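Local structure of RNA-binding protein RO60 (Deinococcus radiodurans, 2NVO) at residues T195-A198 with A199-A202; P422-T425 with L426-M430; L278-L281 with G282-G285; M409-A412 with E413-P417. The protein binds several small RNAs that accumulate during recovery from ultraviolet irradiation and contributes to the resistance of the bacterium to that radiation. All coordinates share one frame; numbering follows the deposited sequence.

Contact 1 (T195-A198 with A199-A202); sequences TDDA and ARNA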
ATOM      1  N   THR A 195     -29.701  14.954  -9.794  1.00 21.14           N
ATOM      2  CA  THR A 195     -29.414  14.336 -11.078  1.00 24.52           C
ATOM      3  C   THR A 195     -30.662  14.409 -11.954  1.00 24.91           C
ATOM      4  O   THR A 195     -31.727  14.791 -11.492  1.00 21.69           O
ATOM      5  CB  THR A 195     -29.013  12.874 -10.902  1.00 23.61           C
ATOM      6  OG1 THR A 195     -30.156  12.109 -10.489  1.00 26.86           O
ATOM      7  CG2 THR A 195     -27.915  12.754  -9.851  1.00 28.30           C
ATOM      8  N   ASP A 196     -30.520  14.040 -13.217  1.00 27.71           N
ATOM      9  CA  ASP A 196     -31.665  13.976 -14.110  1.00 25.63           C
ATOM     10  C   ASP A 196     -32.527  12.766 -13.768  1.00 28.43           C
ATOM     11  O   ASP A 196     -33.743  12.829 -13.885  1.00 26.82           O
ATOM     12  CB  ASP A 196     -31.213  13.909 -15.576  1.00 23.35           C
ATOM     13  CG  ASP A 196     -30.188  12.818 -15.824  1.00 29.04           C
ATOM     14  OD1 ASP A 196     -30.160  12.264 -16.938  1.00 29.49           O
ATOM     15  OD2 ASP A 196     -29.399  12.507 -14.905  1.00 34.22           O
ATOM     16  N   ASP A 197     -31.909  11.669 -13.331  1.00 25.65           N
ATOM     17  CA  ASP A 197     -32.662  10.426 -13.173  1.00 26.98           C
ATOM     18  C   ASP A 197     -33.122  10.145 -11.749  1.00 28.02           C
ATOM     19  O   ASP A 197     -32.376  10.336 -10.775  1.00 23.92           O
ATOM     20  CB  ASP A 197     -31.871   9.237 -13.697  1.00 29.21           C
ATOM     21  CG  ASP A 197     -30.639   8.983 -12.892  1.00 30.41           C
ATOM     22  OD1 ASP A 197     -30.580   7.932 -12.216  1.00 28.23           O
ATOM     23  OD2 ASP A 197     -29.747   9.857 -12.914  1.00 31.76           O
ATOM     24  N   ALA A 198     -34.355   9.661 -11.650  1.00 24.03           N
ATOM     25  CA  ALA A 198     -35.020   9.479 -10.365  1.00 28.88           C
ATOM     26  C   ALA A 198     -34.333   8.436  -9.486  1.00 29.47           C
ATOM     27  O   ALA A 198     -34.386   8.531  -8.260  1.00 26.45           O
ATOM     28  CB  ALA A 198     -36.478   9.115 -10.573  1.00 26.37           C
ATOM     29  N   ALA A 199     -33.713   7.444 -10.118  1.00 27.51           N
ATOM     30  CA  ALA A 199     -33.029   6.379  -9.390  1.00 32.11           C
ATOM     31  C   ALA A 199     -31.911   6.969  -8.537  1.00 29.58           C
ATOM     32  O   ALA A 199     -31.857   6.760  -7.323  1.00 30.47           O
ATOM     33  CB  ALA A 199     -32.474   5.341 -10.354  1.00 29.00           C
ATOM     34  N   ARG A 200     -31.029   7.726  -9.174  1.00 28.67           N
ATOM     35  CA  ARG A 200     -29.915   8.326  -8.466  1.00 30.42           C
ATOM     36  C   ARG A 200     -30.353   9.339  -7.415  1.00 29.96           C
ATOM     37  O   ARG A 200     -29.755   9.407  -6.341  1.00 23.82           O
ATOM     38  CB  ARG A 200     -28.915   8.929  -9.439  1.00 29.09           C
ATOM     39  CG  ARG A 200     -28.059   7.876 -10.110  1.00 30.28           C
ATOM     40  CD  ARG A 200     -26.899   8.517 -10.815  1.00 32.76           C
ATOM     41  NE  ARG A 200     -27.355   9.535 -11.753  1.00 31.17           N
ATOM     42  CZ  ARG A 200     -26.542  10.353 -12.411  1.00 30.56           C
ATOM     43  NH1 ARG A 200     -25.231  10.263 -12.235  1.00 29.86           N
ATOM     44  NH2 ARG A 200     -27.039  11.254 -13.250  1.00 28.75           N
ATOM     45  N   ASN A 201     -31.398  10.109  -7.714  1.00 26.62           N
ATOM     46  CA  ASN A 201     -31.939  11.054  -6.740  1.00 29.39           C
ATOM     47  C   ASN A 201     -32.497  10.311  -5.535  1.00 28.78           C
ATOM     48  O   ASN A 201     -32.461  10.808  -4.410  1.00 23.64           O
ATOM     49  CB  ASN A 201     -33.033  11.924  -7.367  1.00 28.16           C
ATOM     50  CG  ASN A 201     -32.470  13.019  -8.254  1.00 27.54           C
ATOM     51  OD1 ASN A 201     -31.322  13.427  -8.098  1.00 29.06           O
ATOM     52  ND2 ASN A 201     -33.280  13.502  -9.191  1.00 25.79           N
ATOM     53  N   ALA A 202     -33.025   9.120  -5.798  1.00 26.44           N
ATOM     54  CA  ALA A 202     -33.583   8.268  -4.762  1.00 30.06           C
ATOM     55  C   ALA A 202     -32.495   7.775  -3.805  1.00 30.60           C
ATOM     56  O   ALA A 202     -32.707   7.730  -2.588  1.00 30.62           O
ATOM     57  CB  ALA A 202     -34.330   7.092  -5.388  1.00 30.40           C
TER

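Contact 2 (P422-T425 with L426-M430); sequences PRDT and LESAM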
ATOM      1  N   PRO A 422      19.966 -16.907  -7.657  1.00 15.40           N
ATOM      2  CA  PRO A 422      18.574 -17.148  -8.009  1.00 13.66           C
ATOM      3  C   PRO A 422      18.190 -18.595  -7.750  1.00 14.60           C
ATOM      4  O   PRO A 422      16.997 -18.906  -7.732  1.00 17.97           O
ATOM      5  CB  PRO A 422      18.534 -16.852  -9.512  1.00 15.55           C
ATOM      6  CG  PRO A 422      19.774 -16.095  -9.805  1.00 13.50           C
ATOM      7  CD  PRO A 422      20.778 -16.599  -8.850  1.00 17.95           C
ATOM      8  N   ARG A 423      19.172 -19.462  -7.531  1.00 11.32           N
ATOM      9  CA  ARG A 423      18.890 -20.867  -7.237  1.00 15.25           C
ATOM     10  C   ARG A 423      18.610 -21.118  -5.760  1.00 17.09           C
ATOM     11  O   ARG A 423      18.129 -22.184  -5.380  1.00 19.06           O
ATOM     12  CB  ARG A 423      20.030 -21.767  -7.720  1.00 20.70           C
ATOM     13  CG  ARG A 423      19.947 -22.096  -9.208  1.00 24.07           C
ATOM     14  CD  ARG A 423      21.290 -22.507  -9.795  1.00 28.09           C
ATOM     15  NE  ARG A 423      22.141 -21.347 -10.035  1.00 32.26           N
ATOM     16  CZ  ARG A 423      23.201 -21.043  -9.299  1.00 28.10           C
ATOM     17  NH1 ARG A 423      23.539 -21.826  -8.278  1.00 32.13           N
ATOM     18  NH2 ARG A 423      23.916 -19.963  -9.583  1.00 24.61           N
ATOM     19  N   ASP A 424      18.920 -20.139  -4.925  1.00 12.95           N
ATOM     20  CA  ASP A 424      18.701 -20.278  -3.494  1.00 13.76           C
ATOM     21  C   ASP A 424      17.210 -20.322  -3.177  1.00 10.46           C
ATOM     22  O   ASP A 424      16.379 -19.849  -3.948  1.00 12.19           O
ATOM     23  CB  ASP A 424      19.363 -19.108  -2.742  1.00 12.45           C
ATOM     24  CG  ASP A 424      20.824 -19.367  -2.409  1.00 16.78           C
ATOM     25  OD1 ASP A 424      21.108 -20.195  -1.524  1.00 19.62           O
ATOM     26  OD2 ASP A 424      21.704 -18.722  -3.013  1.00 13.96           O
ATOM     27  N   THR A 425      16.874 -20.915  -2.041  1.00 11.63           N
ATOM     28  CA  THR A 425      15.544 -20.762  -1.472  1.00 11.66           C
ATOM     29  C   THR A 425      15.564 -19.617  -0.453  1.00 10.54           C
ATOM     30  O   THR A 425      16.620 -19.108  -0.100  1.00  8.86           O
ATOM     31  CB  THR A 425      15.154 -21.986  -0.677  1.00 11.38           C
ATOM     32  OG1 THR A 425      16.215 -22.299   0.230  1.00 13.36           O
ATOM     33  CG2 THR A 425      14.885 -23.172  -1.595  1.00 19.56           C
ATOM     34  N   LEU A 426      14.385 -19.247   0.031  1.00 11.85           N
ATOM     35  CA  LEU A 426      14.271 -18.230   1.064  1.00 11.62           C
ATOM     36  C   LEU A 426      15.115 -18.660   2.252  1.00  9.94           C
ATOM     37  O   LEU A 426      15.886 -17.888   2.799  1.00  9.06           O
ATOM     38  CB  LEU A 426      12.806 -18.066   1.474  1.00 10.88           C
ATOM     39  CG  LEU A 426      12.580 -17.035   2.590  1.00  8.57           C
ATOM     40  CD1 LEU A 426      13.186 -15.662   2.195  1.00  7.35           C
ATOM     41  CD2 LEU A 426      11.104 -16.912   2.937  1.00 10.92           C
ATOM     42  N   GLU A 427      14.976 -19.919   2.633  1.00 10.92           N
ATOM     43  CA  GLU A 427      15.717 -20.470   3.765  1.00 13.75           C
ATOM     44  C   GLU A 427      17.247 -20.468   3.583  1.00 12.22           C
ATOM     45  O   GLU A 427      17.971 -20.092   4.488  1.00 10.33           O
ATOM     46  CB  GLU A 427      15.211 -21.885   4.078  1.00 20.16           C
ATOM     47  CG  GLU A 427      13.700 -22.087   3.815  1.00 23.87           C
ATOM     48  CD  GLU A 427      13.372 -22.335   2.330  1.00 23.43           C
ATOM     49  OE1 GLU A 427      13.917 -23.294   1.723  1.00 30.01           O
ATOM     50  OE2 GLU A 427      12.554 -21.586   1.774  1.00 20.69           O
ATOM     51  N   SER A 428      17.746 -20.853   2.406  1.00 13.86           N
ATOM     52  CA  SER A 428      19.195 -20.876   2.220  1.00 13.15           C
ATOM     53  C   SER A 428      19.775 -19.458   2.099  1.00 10.70           C
ATOM     54  O   SER A 428      20.879 -19.190   2.563  1.00 10.55           O
ATOM     55  CB  SER A 428      19.611 -21.782   1.037  1.00 12.83           C
ATOM     56  OG  SER A 428      19.087 -21.317  -0.193  1.00 11.78           O
ATOM     57  N   ALA A 429      19.025 -18.550   1.485  1.00  9.95           N
ATOM     58  CA  ALA A 429      19.430 -17.142   1.414  1.00  8.47           C
ATOM     59  C   ALA A 429      19.484 -16.519   2.820  1.00  8.35           C
ATOM     60  O   ALA A 429      20.385 -15.761   3.135  1.00  5.58           O
ATOM     61  CB  ALA A 429      18.467 -16.363   0.545  1.00  5.97           C
ATOM     62  N   MET A 430      18.495 -16.832   3.649  1.00  8.29           N
ATOM     63  CA  MET A 430      18.488 -16.329   5.019  1.00  7.73           C
ATOM     64  C   MET A 430      19.774 -16.700   5.751  1.00  9.33           C
ATOM     65  O   MET A 430      20.371 -15.871   6.435  1.00  9.71           O
ATOM     66  CB  MET A 430      17.261 -16.858   5.783  1.00  8.27           C
ATOM     67  CG  MET A 430      15.970 -16.122   5.448  1.00  8.07           C
ATOM     68  SD  MET A 430      14.541 -16.872   6.244  1.00 10.97           S
ATOM     69  CE  MET A 430      14.961 -16.616   7.971  1.00 10.88           C
TER

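Contact 3 (L278-L281 with G282-G285); sequences LGNL and GRVG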
ATOM      1  N   LEU A 278      -7.355 -16.532   5.339  1.00 17.58           N
ATOM      2  CA  LEU A 278      -7.096 -17.919   5.687  1.00 18.96           C
ATOM      3  C   LEU A 278      -7.316 -18.216   7.185  1.00 22.47           C
ATOM      4  O   LEU A 278      -7.895 -19.245   7.556  1.00 19.43           O
ATOM      5  CB  LEU A 278      -5.692 -18.327   5.236  1.00 16.78           C
ATOM      6  CG  LEU A 278      -5.469 -18.176   3.722  1.00 18.42           C
ATOM      7  CD1 LEU A 278      -4.011 -18.393   3.375  1.00 17.82           C
ATOM      8  CD2 LEU A 278      -6.355 -19.168   2.941  1.00 13.72           C
ATOM      9  N   GLY A 279      -6.846 -17.324   8.050  1.00 25.77           N
ATOM     10  CA  GLY A 279      -7.021 -17.515   9.481  1.00 18.19           C
ATOM     11  C   GLY A 279      -8.488 -17.470   9.872  1.00 21.22           C
ATOM     12  O   GLY A 279      -8.976 -18.319  10.622  1.00 26.07           O
ATOM     13  N   ASN A 280      -9.189 -16.472   9.356  1.00 19.07           N
ATOM     14  CA  ASN A 280     -10.627 -16.346   9.555  1.00 27.78           C
ATOM     15  C   ASN A 280     -11.422 -17.584   9.124  1.00 30.38           C
ATOM     16  O   ASN A 280     -12.544 -17.794   9.587  1.00 30.31           O
ATOM     17  CB  ASN A 280     -11.147 -15.111   8.812  1.00 28.20           C
ATOM     18  CG  ASN A 280     -10.893 -13.815   9.574  1.00 34.79           C
ATOM     19  OD1 ASN A 280     -10.655 -13.833  10.780  1.00 33.50           O
ATOM     20  ND2 ASN A 280     -10.953 -12.688   8.872  1.00 33.09           N
ATOM     21  N   LEU A 281     -10.836 -18.390   8.236  1.00 25.37           N
ATOM     22  CA  LEU A 281     -11.485 -19.586   7.703  1.00 20.93           C
ATOM     23  C   LEU A 281     -11.147 -20.801   8.549  1.00 26.52           C
ATOM     24  O   LEU A 281     -11.955 -21.718   8.697  1.00 26.51           O
ATOM     25  CB  LEU A 281     -11.037 -19.811   6.255  1.00 26.94           C
ATOM     26  CG  LEU A 281     -11.587 -18.768   5.280  1.00 20.74           C
ATOM     27  CD1 LEU A 281     -10.769 -18.667   3.997  1.00 27.09           C
ATOM     28  CD2 LEU A 281     -13.038 -19.082   4.966  1.00 32.14           C
ATOM     29  N   GLY A 282      -9.946 -20.807   9.110  1.00 21.46           N
ATOM     30  CA  GLY A 282      -9.557 -21.869  10.007  1.00 26.11           C
ATOM     31  C   GLY A 282     -10.366 -21.738  11.282  1.00 31.77           C
ATOM     32  O   GLY A 282     -10.700 -22.739  11.926  1.00 28.34           O
ATOM     33  N   ARG A 283     -10.679 -20.489  11.628  1.00 31.13           N
ATOM     34  CA  ARG A 283     -11.338 -20.161  12.888  1.00 32.66           C
ATOM     35  C   ARG A 283     -12.805 -20.546  12.832  1.00 33.35           C
ATOM     36  O   ARG A 283     -13.267 -21.349  13.642  1.00 37.73           O
ATOM     37  CB  ARG A 283     -11.212 -18.663  13.186  1.00 33.79           C
ATOM     38  CG  ARG A 283     -11.647 -18.278  14.596  1.00 38.54           C
ATOM     39  CD  ARG A 283     -11.574 -16.773  14.830  1.00 35.73           C
ATOM     40  NE  ARG A 283     -12.689 -16.044  14.231  1.00 32.39           N
ATOM     41  CZ  ARG A 283     -12.546 -15.119  13.289  1.00 31.00           C
ATOM     42  NH1 ARG A 283     -11.336 -14.826  12.844  1.00 37.66           N
ATOM     43  NH2 ARG A 283     -13.605 -14.489  12.790  1.00 29.95           N
ATOM     44  N   VAL A 284     -13.521 -19.978  11.866  1.00 36.65           N
ATOM     45  CA  VAL A 284     -14.934 -20.279  11.651  1.00 36.67           C
ATOM     46  C   VAL A 284     -15.190 -21.696  11.135  1.00 40.68           C
ATOM     47  O   VAL A 284     -16.266 -21.972  10.611  1.00 41.63           O
ATOM     48  CB  VAL A 284     -15.571 -19.289  10.674  1.00 39.86           C
ATOM     49  CG1 VAL A 284     -15.291 -17.871  11.118  1.00 41.77           C
ATOM     50  CG2 VAL A 284     -15.039 -19.518   9.277  1.00 39.36           C
ATOM     51  N   GLY A 285     -14.202 -22.581  11.280  1.00 35.99           N
ATOM     52  CA  GLY A 285     -14.386 -24.002  11.031  1.00 34.61           C
ATOM     53  C   GLY A 285     -14.582 -24.437   9.583  1.00 37.76           C
ATOM     54  O   GLY A 285     -15.037 -25.552   9.317  1.00 37.50           O
TER

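Contact 4 (M409-A412 with E413-P417); sequences MGFA and EQFRP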
ATOM      1  N   MET A 409      25.965  -8.327  -1.142  1.00  9.66           N
ATOM      2  CA  MET A 409      27.112  -8.248  -0.275  1.00  8.68           C
ATOM      3  C   MET A 409      26.587  -8.206   1.162  1.00  9.92           C
ATOM      4  O   MET A 409      25.405  -7.958   1.389  1.00  8.39           O
ATOM      5  CB  MET A 409      27.900  -6.965  -0.556  1.00  8.08           C
ATOM      6  CG  MET A 409      28.289  -6.779  -2.033  1.00 11.81           C
ATOM      7  SD  MET A 409      29.564  -7.975  -2.475  1.00 13.64           S
ATOM      8  CE  MET A 409      30.955  -7.280  -1.589  1.00 11.32           C
ATOM      9  N   GLY A 410      27.486  -8.421   2.119  1.00  9.77           N
ATOM     10  CA  GLY A 410      27.130  -8.401   3.526  1.00 11.71           C
ATOM     11  C   GLY A 410      28.185  -7.684   4.341  1.00 11.06           C
ATOM     12  O   GLY A 410      29.373  -7.670   3.962  1.00 11.05           O
ATOM     13  N   PHE A 411      27.745  -7.070   5.440  1.00  8.54           N
ATOM     14  CA  PHE A 411      28.636  -6.347   6.338  1.00  9.90           C
ATOM     15  C   PHE A 411      29.191  -7.343   7.380  1.00  9.66           C
ATOM     16  O   PHE A 411      28.906  -7.256   8.579  1.00  7.59           O
ATOM     17  CB  PHE A 411      27.888  -5.213   7.048  1.00  9.35           C
ATOM     18  CG  PHE A 411      27.322  -4.132   6.125  1.00 11.64           C
ATOM     19  CD1 PHE A 411      28.064  -2.989   5.817  1.00  9.78           C
ATOM     20  CD2 PHE A 411      26.037  -4.230   5.616  1.00  9.45           C
ATOM     21  CE1 PHE A 411      27.532  -2.005   5.027  1.00  8.29           C
ATOM     22  CE2 PHE A 411      25.504  -3.235   4.812  1.00  5.74           C
ATOM     23  CZ  PHE A 411      26.257  -2.124   4.523  1.00  9.13           C
ATOM     24  N   ALA A 412      29.964  -8.302   6.900  1.00 11.48           N
ATOM     25  CA  ALA A 412      30.430  -9.418   7.718  1.00 14.58           C
ATOM     26  C   ALA A 412      31.800  -9.159   8.347  1.00 16.59           C
ATOM     27  O   ALA A 412      32.141  -8.011   8.640  1.00 17.07           O
ATOM     28  CB  ALA A 412      30.420 -10.703   6.899  1.00 14.00           C
ATOM     29  N   GLU A 413      32.560 -10.229   8.596  1.00 24.50           N
ATOM     30  CA  GLU A 413      33.962 -10.118   9.022  1.00 23.87           C
ATOM     31  C   GLU A 413      34.588  -8.952   8.267  1.00 24.14           C
ATOM     32  O   GLU A 413      35.153  -8.017   8.841  1.00 30.61           O
ATOM     33  CB  GLU A 413      34.735 -11.404   8.682  1.00 29.85           C
ATOM     34  CG  GLU A 413      33.904 -12.683   8.711  1.00 31.26           C
ATOM     35  CD  GLU A 413      33.222 -12.992   7.382  1.00 27.61           C
ATOM     36  OE1 GLU A 413      33.791 -12.644   6.322  1.00 26.27           O
ATOM     37  OE2 GLU A 413      32.123 -13.599   7.402  1.00 28.26           O
ATOM     38  N   GLN A 414      34.456  -9.010   6.955  1.00 22.57           N
ATOM     39  CA  GLN A 414      34.676  -7.843   6.136  1.00 24.06           C
ATOM     40  C   GLN A 414      33.543  -7.751   5.133  1.00 18.28           C
ATOM     41  O   GLN A 414      32.702  -8.650   5.051  1.00 18.46           O
ATOM     42  CB  GLN A 414      36.025  -7.930   5.430  1.00 29.53           C
ATOM     43  CG  GLN A 414      36.472  -9.330   5.136  1.00 33.43           C
ATOM     44  CD  GLN A 414      37.956  -9.490   5.385  1.00 42.58           C
ATOM     45  OE1 GLN A 414      38.640  -8.532   5.760  1.00 45.93           O
ATOM     46  NE2 GLN A 414      38.465 -10.706   5.189  1.00 46.03           N
ATOM     47  N   PHE A 415      33.517  -6.657   4.386  1.00 18.15           N
ATOM     48  CA  PHE A 415      32.480  -6.439   3.393  1.00 15.89           C
ATOM     49  C   PHE A 415      32.692  -7.388   2.244  1.00 16.55           C
ATOM     50  O   PHE A 415      33.683  -7.293   1.521  1.00 20.94           O
ATOM     51  CB  PHE A 415      32.489  -4.992   2.911  1.00 14.04           C
ATOM     52  CG  PHE A 415      31.273  -4.619   2.128  1.00 10.99           C
ATOM     53  CD1 PHE A 415      30.061  -4.389   2.780  1.00 10.70           C
ATOM     54  CD2 PHE A 415      31.324  -4.514   0.751  1.00 11.12           C
ATOM     55  CE1 PHE A 415      28.935  -4.048   2.064  1.00  9.60           C
ATOM     56  CE2 PHE A 415      30.204  -4.168   0.020  1.00 10.19           C
ATOM     57  CZ  PHE A 415      28.997  -3.936   0.679  1.00  9.14           C
ATOM     58  N   ARG A 416      31.781  -8.327   2.076  1.00 13.42           N
ATOM     59  CA  ARG A 416      32.035  -9.413   1.149  1.00 15.15           C
ATOM     60  C   ARG A 416      30.746  -9.901   0.532  1.00 14.96           C
ATOM     61  O   ARG A 416      29.666  -9.583   1.021  1.00 13.52           O
ATOM     62  CB  ARG A 416      32.713 -10.571   1.878  1.00 21.46           C
ATOM     63  CG  ARG A 416      31.816 -11.230   2.910  1.00 20.71           C
ATOM     64  CD  ARG A 416      32.288 -12.627   3.233  1.00 21.72           C
ATOM     65  NE  ARG A 416      31.633 -13.152   4.426  1.00 21.70           N
ATOM     66  CZ  ARG A 416      30.501 -13.844   4.415  1.00 20.81           C
ATOM     67  NH1 ARG A 416      29.875 -14.097   3.271  1.00 17.73           N
ATOM     68  NH2 ARG A 416      29.993 -14.281   5.558  1.00 26.49           N
ATOM     69  N   PRO A 417      30.858 -10.682  -0.550  1.00 16.74           N
ATOM     70  CA  PRO A 417      29.708 -11.273  -1.228  1.00 14.68           C
ATOM     71  C   PRO A 417      29.072 -12.309  -0.333  1.00 15.88           C
ATOM     72  O   PRO A 417      29.784 -12.976   0.430  1.00 14.45           O
ATOM     73  CB  PRO A 417      30.332 -11.962  -2.446  1.00 15.17           C
ATOM     74  CG  PRO A 417      31.648 -11.309  -2.636  1.00 14.04           C
ATOM     75  CD  PRO A 417      32.116 -10.956  -1.266  1.00 17.08           C
TER

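Contact 1 (T195-A198 with A199-A202)
Asp197 and Arg200 meet where the chain turns into helix 198-209, and one carboxylate serves both the helix end and the arginine. Asp197 OD1 accepts from Arg200 N at 3.1 Å, with the donor above the carboxylate plane. Asp197 OD2 offers its syn lone pair to Arg200 NE, 2.7 Å away. A bend at chi3 (-55°) folds the arginine chain back so that NE and NH2 face Asp197; the carboxylate and guanidinium planes are 24° apart, nearly coplanar. The tight side is completed by Thr195, the buried residue here: its CG2 lies over one face of the guanidinium, 3.8 Å from Arg200 CZ. Asn201 closes the loop, its OD1 taking the N-H of Thr195 at 2.8 Å on a lone pair in the carbonyl plane, while Asn201 ND2 returns a bond to Thr195 O at 3.1 Å from above that carbonyl's plane.

Toward solvent the hold slackens. The exposed Asp196 reaches the guanidinium edge through OD2, 3.1 Å from Arg200 NH2, but the hydrogen bond in this salt bridge is weak, with the two planar groups 80° apart. Arg200 NH1 turns to the carbonyl of Ala164, in the short link between helices 151-163 and 166-175. Asp197 is the N-cap of helix 198-209, reinforced by an Asp-Asp-Arg salt-bridge network, in the part of the TROVE domain that probably binds RNA, as in related Ro proteins.

Contact 2 (P422-T425 with L426-M430)
The backbone passes from loop to helix at Thr425, whose carbonyl O starts the helical ladder by accepting from Ala429 N at 2.9 Å. The side-chain hydroxyls of Thr425 and Ser428 each accept from the other residue's backbone N-H across this first turn. Thr425 OG1 receives the N-H of Ser428 at 3.0 Å in a fairly straight bond of 160°; its chi1 of 50° sets the hydroxyl between the backbone N and the carbonyl carbon and thereby turns it to the helix end. In return Ser428 OG takes the N-H of Thr425 at 2.9 Å, with a more bent approach of 140°. The same serine hydroxyl gives its proton to Asp424 OD1, 2.7 Å away on the anti lone pair of the carboxylate, so Ser428 OG is held by a donor and an acceptor together.

Asp424 is buried, and its charge is shared: OD1 also forms a salt bridge with Lys432, and OD2 accepts from the backbone N of Thr421. Both partners would be expected to favour the ionised acid. On the exposed side Glu427 bends at chi2 and curls back until OE1 lies 2.9 Å from Thr425 OG1, a weak bond. Leu426 touches Leu319 of helix 315-326, and Ala429 touches Ala393 of helix 388-402. Thr425 is the N-cap residue, and with Ser428 it forms a capping box that opens helix 426-432 of the VWFA-like domain.

Contact 3 (L278-L281 with G282-G285)
Gly282 N reaches back to Leu278 O at 3.0 Å, continuing the ladder of helix 271-283 close to its C-terminal end. Leu278 O is a shared acceptor, since Leu281 N also donates to it, an i to i+3 bond beside the i to i+4 one. Gly282 itself is buried against the carbonyls of the preceding turn.

Arg283 follows, and its N binds Gly279 O at 2.9 Å. Its side chain starts out extended, with CG anti to the backbone N (chi1 -169°), and turns only at chi3, which brings the guanidinium alongside the side chain of Asn280. The two run in the same direction, yet their flat groups are almost perpendicular, 84° apart. Arg283 NH1 presents its N-H to Asn280 OD1; the modelled separation is implausibly short, so the details of this bond are doubtful. The other end of that amide is tied down as well, Asn280 ND2 donating to Asn277 OD1 one turn earlier.

At Val284 the chain leaves helical geometry. Its N still points to Asn280 O, but the bond is long and weak at 3.3 Å, and both methyl branches crowd the same carbonyl oxygen, with CG2 3.0 Å from Asn280 O. Val284, Leu281 and Asn280 all touch Tyr262 of helix 259-266, the neighbouring helix.

Gly285, already in the loop, takes a positive phi of 70°, a conformation that glycine adopts readily; a backbone bond between Leu281 and Leu287 spans this bend. The whole forms the C-terminal end of helix 271-283 in the TROVE domain, with a positive-phi glycine two residues beyond the last helical one.

Contact 4 (M409-A412 with E413-P417)
Phe415 directs its ring edge at the face of Phe411, with CE1 of Phe415 3.9 Å from CE1 of Phe411 and the planes inclined at 65°, an edge-to-face pair. The two side chains run the same way from the same face of the hairpin. Met409 crosses Phe415 at about a right angle: its CB is 3.5 Å from Phe415 CZ, while the chain, bent at chi2 and chi3, sets the sulfur oblique to the ring in a Met-aromatic contact. Beyond the sulfur lies Pro417, with CA 3.5 Å from Met409 SD.

The backbones form the beta hairpin 405-411/415-417 at the edge of the VWFA-like domain's sheet. Gly410 and Arg416 are its hydrogen-bonded pair, Gly410 N to Arg416 O at 2.7 Å and Arg416 N to Gly410 O at 3.1 Å. Phe411 centres an inverse gamma turn toward the hairpin loop, and its side chain comes near Thr441, which by similarity binds the divalent metal.

On the sheet's other face Arg416 grips the carboxylate of Glu413 side-on, NE to OE1 and NH2 to OE2 at 2.9 Å each, both oxygens using syn lone pairs. The methyl of Ala412 lies against this pair, 3.7 Å from Arg416 NE.

Contacts 1 and 3 belong to the helical TROVE domain, contacts 2 and 4 to the VWFA-like domain that closes the ring. Contact 1 lies at the surface; contacts 2, 3 and 4 are partly buried. Contacts 1 and 2 both start helices with a side-chain cap, but contact 1 relies on charged pairs, whereas contact 2 relies mainly on hydroxyls and one buried acid. Contact 3 sits at the C-terminal end of a helix, where the last backbone bond is weak and a positive-phi glycine follows. Contact 4 alone joins strands and has an aromatic face near the metal site. Contacts 2 and 4 are neighbours, centres about 17 Å apart, whereas those of contacts 1 and 4 lie about 67 Å apart.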